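Local coordinates for protein putative Nitroreductase (Anabaena variabilis ATCC 29413, PDB 3EO7) that binds flavin mononucleotide and is probably an FMN-dependent oxidoreductase of the nitroreductase family, at residues F420-Q425 / I481-F485; I384-G388 / F414-L418. One frame throughout, in Å; residues are numbered along the deposited sequence. Where two conformers were deposited one is given.

Along the chain, strand 381-390 comes first. Interaction 2 closes when helix 415-421 starts at 414-418 and packs on 384-388. The 25 residues between hold strands 395-400 and 405-411, so this is a short, helix-free connection, mostly strand. The same helix then ends in 420-425, where interaction 1 opens. Its partner, 481-485, follows strand 477-481, after a mostly helical excursion of 55 residues. The two contacts neither nest nor cross. They run in series, with centres about 13 Å apart, and share helix 415-421. One ties the start of that helix to the sheet. The other ties its end to the FMN site.

Interaction 1: residues F420-Q425 / I481-F485; sequences FLCLGQ and IGGFF. With FMN (flavin mononucleotide), chain B.
The FMN site is built here by two loops, the turn after helix 415-421 and the one after strand 477-481, which meet through L421 and F485. F485 N donates to L421 O (3.0 Å). The F485 ring lies between two neighbours. L423 CD2 sits over the centre of one face, a CH-pi contact 3.5 Å from the centroid. The F420 ring approaches obliquely, planes at 33°. L423 CG also rests on G483 O (3.4 Å).

C422 to Q425 form a type I' beta turn that brings Q425 to the flavin. The Q425 chain runs extended beyond CG, with chi2 -176°, and carries its amide to the pyrimidine side. Q425 OE1 accepts from FMN N3 (2.8 Å) and Q425 NE2 donates to FMN O4 (3.0 Å), both nearly straight. NE2 also donates to C422 O, which takes Q425 N from the opposite face of its plane. Across the contact, I481 CD1 packs against Q425 NE2. G482 N donates to FMN N5 (3.1 Å). S336, R335, R334 and S102 also bond the cofactor. The amide is thus fixed in rotation, and the G482 N-H, using N5 as acceptor, would probably draw electron density toward it.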
loop_
_atom_site.group_PDB
_atom_site.type_symbol
_atom_site.label_atom_id
_atom_site.label_comp_id
_atom_site.label_asym_id
_atom_site.label_seq_id
_atom_site.Cartn_x
_atom_site.Cartn_y
_atom_site.Cartn_z
ATOM N N PHE A 420 2.799 24.560 -2.697
ATOM C CA PHE A 420 2.312 24.855 -1.350
ATOM C C PHE A 420 1.608 23.667 -0.713
ATOM O O PHE A 420 1.932 23.271 0.410
ATOM C CB PHE A 420 1.381 26.063 -1.403
ATOM C CG PHE A 420 0.639 26.357 -0.107
ATOM C CD1 PHE A 420 1.260 27.003 0.938
ATOM C CD2 PHE A 420 -0.713 26.047 0.004
ATOM C CE1 PHE A 420 0.557 27.282 2.093
ATOM C CE2 PHE A 420 -1.415 26.339 1.145
ATOM C CZ PHE A 420 -0.781 26.951 2.180
ATOM N N LEU A 421 0.653 23.092 -1.451
ATOM C CA LEU A 421 -0.140 21.990 -0.943
ATOM C C LEU A 421 0.697 20.787 -0.475
ATOM O O LEU A 421 0.323 20.138 0.505
ATOM C CB LEU A 421 -1.212 21.526 -1.945
ATOM C CG LEU A 421 -2.329 22.551 -2.250
ATOM C CD1 LEU A 421 -3.157 22.040 -3.422
ATOM C CD2 LEU A 421 -3.199 22.863 -1.016
ATOM N N CYS A 422 1.786 20.505 -1.177
ATOM C CA CYS A 422 2.681 19.396 -0.842
ATOM C C CYS A 422 3.717 19.805 0.220
ATOM O O CYS A 422 4.859 19.340 0.212
ATOM C CB CYS A 422 3.391 18.901 -2.092
ATOM S SG CYS A 422 2.265 18.136 -3.289
ATOM N N LEU A 423 3.304 20.667 1.135
ATOM C CA LEU A 423 4.161 21.185 2.226
ATOM C C LEU A 423 5.434 21.834 1.719
ATOM O O LEU A 423 6.506 21.685 2.300
ATOM C CB LEU A 423 4.425 20.085 3.284
ATOM C CG LEU A 423 3.183 19.427 3.899
ATOM C CD1 LEU A 423 3.559 18.488 5.059
ATOM C CD2 LEU A 423 2.143 20.487 4.375
ATOM N N GLY A 424 5.329 22.543 0.598
ATOM C CA GLY A 424 6.452 23.274 0.067
ATOM C C GLY A 424 7.447 22.487 -0.735
ATOM O O GLY A 424 8.501 23.004 -1.088
ATOM N N GLN A 425 7.102 21.260 -1.097
ATOM C CA GLN A 425 8.034 20.421 -1.848
ATOM C C GLN A 425 8.041 20.744 -3.334
ATOM O O GLN A 425 6.974 20.812 -3.957
ATOM C CB GLN A 425 7.715 18.955 -1.655
ATOM C CG GLN A 425 7.906 18.521 -0.202
ATOM C CD GLN A 425 7.691 17.045 -0.017
ATOM O OE1 GLN A 425 8.540 16.241 -0.409
ATOM N NE2 GLN A 425 6.553 16.672 0.552
ATOM N N ILE A 481 3.645 11.448 -1.758
ATOM C CA ILE A 481 3.686 12.581 -0.838
ATOM C C ILE A 481 2.679 12.259 0.272
ATOM O O ILE A 481 1.474 12.220 0.023
ATOM C CB ILE A 481 3.238 13.894 -1.529
ATOM C CG1 ILE A 481 4.123 14.222 -2.739
ATOM C CG2 ILE A 481 3.188 15.044 -0.513
ATOM C CD1 ILE A 481 5.487 14.663 -2.449
ATOM N N GLY A 482 3.163 12.030 1.487
ATOM C CA GLY A 482 2.272 11.630 2.580
ATOM C C GLY A 482 1.633 12.757 3.352
ATOM O O GLY A 482 0.533 12.607 3.889
ATOM N N GLY A 483 2.334 13.874 3.409
ATOM C CA GLY A 483 1.920 15.058 4.151
ATOM C C GLY A 483 1.540 16.196 3.222
ATOM O O GLY A 483 2.256 16.531 2.282
ATOM N N PHE A 484 0.403 16.812 3.500
ATOM C CA PHE A 484 -0.130 17.872 2.652
ATOM C C PHE A 484 -1.129 18.709 3.441
ATOM O O PHE A 484 -1.536 18.322 4.549
ATOM C CB PHE A 484 -0.790 17.225 1.399
ATOM C CG PHE A 484 -1.689 16.065 1.734
ATOM C CD1 PHE A 484 -2.997 16.278 2.129
ATOM C CD2 PHE A 484 -1.186 14.752 1.720
ATOM C CE1 PHE A 484 -3.817 15.194 2.493
ATOM C CE2 PHE A 484 -2.008 13.676 2.077
ATOM C CZ PHE A 484 -3.314 13.907 2.467
ATOM N N PHE A 485 -1.493 19.872 2.900
ATOM C CA PHE A 485 -2.476 20.720 3.560
ATOM C C PHE A 485 -3.864 20.209 3.200
ATOM O O PHE A 485 -4.491 20.689 2.254
ATOM C CB PHE A 485 -2.254 22.175 3.200
ATOM C CG PHE A 485 -1.002 22.757 3.808
ATOM C CD1 PHE A 485 -0.782 22.693 5.175
ATOM C CD2 PHE A 485 -0.073 23.425 3.015
ATOM C CE1 PHE A 485 0.367 23.241 5.736
ATOM C CE2 PHE A 485 1.079 23.980 3.573
ATOM C CZ PHE A 485 1.301 23.873 4.918
HETATM N N1 FMN B . 9.225 11.346 -0.605
HETATM C C2 FMN B . 9.316 12.727 -0.549
HETATM O O2 FMN B . 10.288 13.314 -1.011
HETATM N N3 FMN B . 8.365 13.516 0.041
HETATM C C4 FMN B . 7.269 12.988 0.656
HETATM O O4 FMN B . 6.355 13.757 1.006
HETATM C C4A FMN B . 7.133 11.602 0.620
HETATM N N5 FMN B . 6.073 10.999 1.269
HETATM C C5A FMN B . 5.888 9.606 1.155
HETATM C C6 FMN B . 4.773 8.974 1.693
HETATM C C7 FMN B . 4.601 7.594 1.602
HETATM C C7M FMN B . 3.301 6.944 2.100
HETATM C C8 FMN B . 5.555 6.819 0.955
HETATM C C8M FMN B . 5.333 5.351 0.652
HETATM C C9 FMN B . 6.691 7.432 0.394
HETATM C C9A FMN B . 6.854 8.825 0.494
HETATM N N10 FMN B . 7.977 9.437 -0.049
HETATM C C10 FMN B . 8.111 10.799 -0.004
HETATM C "C1'" FMN B . 9.158 8.629 -0.547
HETATM C "C2'" FMN B . 10.014 8.062 0.567
HETATM O "O2'" FMN B . 10.887 9.093 1.080
HETATM C "C3'" FMN B . 10.805 6.870 0.035
HETATM O "O3'" FMN B . 9.915 5.795 -0.282
HETATM C "C4'" FMN B . 11.929 6.394 0.974
HETATM O "O4'" FMN B . 12.921 7.441 1.167
HETATM C "C5'" FMN B . 12.586 5.147 0.414
HETATM O "O5'" FMN B . 13.125 5.361 -0.863
HETATM P P FMN B . 12.676 4.512 -2.119
HETATM O O1P FMN B . 11.199 4.798 -2.371
HETATM O O2P FMN B . 13.559 5.013 -3.256
HETATM O O3P FMN B . 12.905 3.052 -1.857
#

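Interaction 2: residues I384-G388 / F414-L418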
loop_
_atom_site.group_PDB
_atom_site.type_symbol
_atom_site.label_atom_id
_atom_site.label_comp_id
_atom_site.label_asym_id
_atom_site.label_seq_id
_atom_site.Cartn_x
_atom_site.Cartn_y
_atom_site.Cartn_z
ATOM N N ILE A 384 -6.842 14.253 -10.786
ATOM C CA ILE A 384 -5.511 14.500 -11.283
ATOM C C ILE A 384 -5.296 15.966 -11.584
ATOM O O ILE A 384 -6.037 16.565 -12.374
ATOM C CB ILE A 384 -5.214 13.667 -12.572
ATOM C CG1 ILE A 384 -5.638 12.199 -12.352
ATOM C CG2 ILE A 384 -3.755 13.785 -12.963
ATOM C CD1 ILE A 384 -5.221 11.223 -13.477
ATOM N N ALA A 385 -4.295 16.553 -10.943
ATOM C CA ALA A 385 -3.870 17.901 -11.296
ATOM C C ALA A 385 -2.826 17.740 -12.402
ATOM O O ALA A 385 -1.776 17.117 -12.206
ATOM C CB ALA A 385 -3.282 18.650 -10.092
ATOM N N VAL A 386 -3.106 18.316 -13.565
ATOM C CA VAL A 386 -2.214 18.239 -14.713
ATOM C C VAL A 386 -1.566 19.593 -14.936
ATOM O O VAL A 386 -2.272 20.589 -15.116
ATOM C CB VAL A 386 -3.024 17.815 -15.975
ATOM C CG1 VAL A 386 -2.200 17.913 -17.234
ATOM C CG2 VAL A 386 -3.650 16.382 -15.764
ATOM N N CYS A 387 -0.232 19.641 -14.906
ATOM C CA CYS A 387 0.499 20.867 -15.162
ATOM C C CYS A 387 1.347 20.809 -16.401
ATOM O O CYS A 387 1.598 21.846 -16.996
ATOM C CB CYS A 387 1.407 21.211 -13.991
ATOM S SG CYS A 387 0.439 21.503 -12.486
ATOM N N GLY A 388 1.801 19.619 -16.771
ATOM C CA GLY A 388 2.664 19.441 -17.931
ATOM C C GLY A 388 2.500 18.126 -18.639
ATOM O O GLY A 388 3.378 17.287 -18.592
ATOM N N PHE A 414 -1.623 24.957 -11.974
ATOM C CA PHE A 414 -1.621 24.755 -10.531
ATOM C C PHE A 414 -0.231 24.557 -9.879
ATOM O O PHE A 414 -0.163 24.182 -8.702
ATOM C CB PHE A 414 -2.491 23.539 -10.185
ATOM C CG PHE A 414 -3.979 23.796 -10.280
ATOM C CD1 PHE A 414 -4.585 24.708 -9.423
ATOM C CD2 PHE A 414 -4.770 23.078 -11.149
ATOM C CE1 PHE A 414 -5.945 24.919 -9.458
ATOM C CE2 PHE A 414 -6.138 23.294 -11.211
ATOM C CZ PHE A 414 -6.732 24.193 -10.369
ATOM N N ARG A 415 0.846 24.812 -10.621
ATOM C CA ARG A 415 2.199 24.530 -10.091
ATOM C C ARG A 415 2.464 25.194 -8.760
ATOM O O ARG A 415 2.953 24.542 -7.814
ATOM C CB ARG A 415 3.270 24.932 -11.088
ATOM C CG ARG A 415 3.323 24.051 -12.331
ATOM C CD ARG A 415 4.542 24.352 -13.178
ATOM N NE ARG A 415 4.477 23.566 -14.408
ATOM C CZ ARG A 415 4.780 22.278 -14.474
ATOM N NH1 ARG A 415 5.195 21.611 -13.397
ATOM N NH2 ARG A 415 4.678 21.644 -15.639
ATOM N N ARG A 416 2.171 26.491 -8.672
ATOM C CA ARG A 416 2.431 27.251 -7.431
ATOM C C ARG A 416 1.636 26.700 -6.267
ATOM O O ARG A 416 2.142 26.523 -5.159
ATOM C CB ARG A 416 2.092 28.729 -7.651
ATOM C CG ARG A 416 2.453 29.639 -6.516
ATOM C CD ARG A 416 1.978 31.092 -6.777
ATOM N NE ARG A 416 0.534 31.116 -7.072
ATOM C CZ ARG A 416 -0.455 31.047 -6.172
ATOM N NH1 ARG A 416 -0.207 30.948 -4.869
ATOM N NH2 ARG A 416 -1.717 31.066 -6.593
ATOM N N GLU A 417 0.378 26.401 -6.556
ATOM C CA GLU A 417 -0.525 25.841 -5.591
ATOM C C GLU A 417 -0.070 24.484 -5.093
ATOM O O GLU A 417 -0.045 24.248 -3.896
ATOM C CB GLU A 417 -1.921 25.703 -6.190
ATOM C CG GLU A 417 -2.626 27.029 -6.455
ATOM C CD GLU A 417 -2.236 27.811 -7.726
ATOM O OE1 GLU A 417 -1.345 27.470 -8.558
ATOM O OE2 GLU A 417 -2.877 28.869 -7.863
ATOM N N LEU A 418 0.309 23.609 -6.018
ATOM C CA LEU A 418 0.725 22.241 -5.677
ATOM C C LEU A 418 2.013 22.270 -4.854
ATOM O O LEU A 418 2.207 21.488 -3.939
ATOM C CB LEU A 418 0.891 21.419 -6.943
ATOM C CG LEU A 418 -0.402 21.032 -7.700
ATOM C CD1 LEU A 418 -0.036 20.623 -9.125
ATOM C CD2 LEU A 418 -1.197 19.953 -6.909
HETATM O O HOH W 1 -2.376 22.903 -13.608
#
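C387 and R415 each turn the first side-chain atom beyond CB anti to the carbonyl carbon, with chi1 -62° and -70°. From there the R415 chain runs extended as far as NE, and chi4 of -78° turns the guanidinium across its line. The flat group then lies with one face on C387. C387 CB stands over its centre, 3.6 Å from R415 CZ. R415 CG also packs on C387, so the arginine runs alongside the cysteine from its stem to its head. R415 NH2 is 3.4 Å from C387 O. The main polar partner of the guanidinium lies beyond this contact: NH1 donates to R429 O.

C387 SG reaches L418 CD1, one helical turn beyond F414, at 3.5 Å. L418 spreads its two methyls over A385, with CD1 3.9 Å and CD2 4.0 Å from A385 CB. F414 touches the sulfur more loosely through its CB.

This is the first turn of helix 415-421 lying against strand 381-390 of the mixed sheet in the nitroreductase-family region. The strand has 395-400 and 433-439 as antiparallel neighbours. L418 also touches V434 and F436 of strand 433-439, and F414 touches V492 and L493 of helix 486-493.

F414 is the N-cap residue, and F414 O accepts from L418 N at 2.8 Å. One water joins the helix start and the strand. It accepts from F414 N at 2.7 Å and donates to V386 O at 2.8 Å.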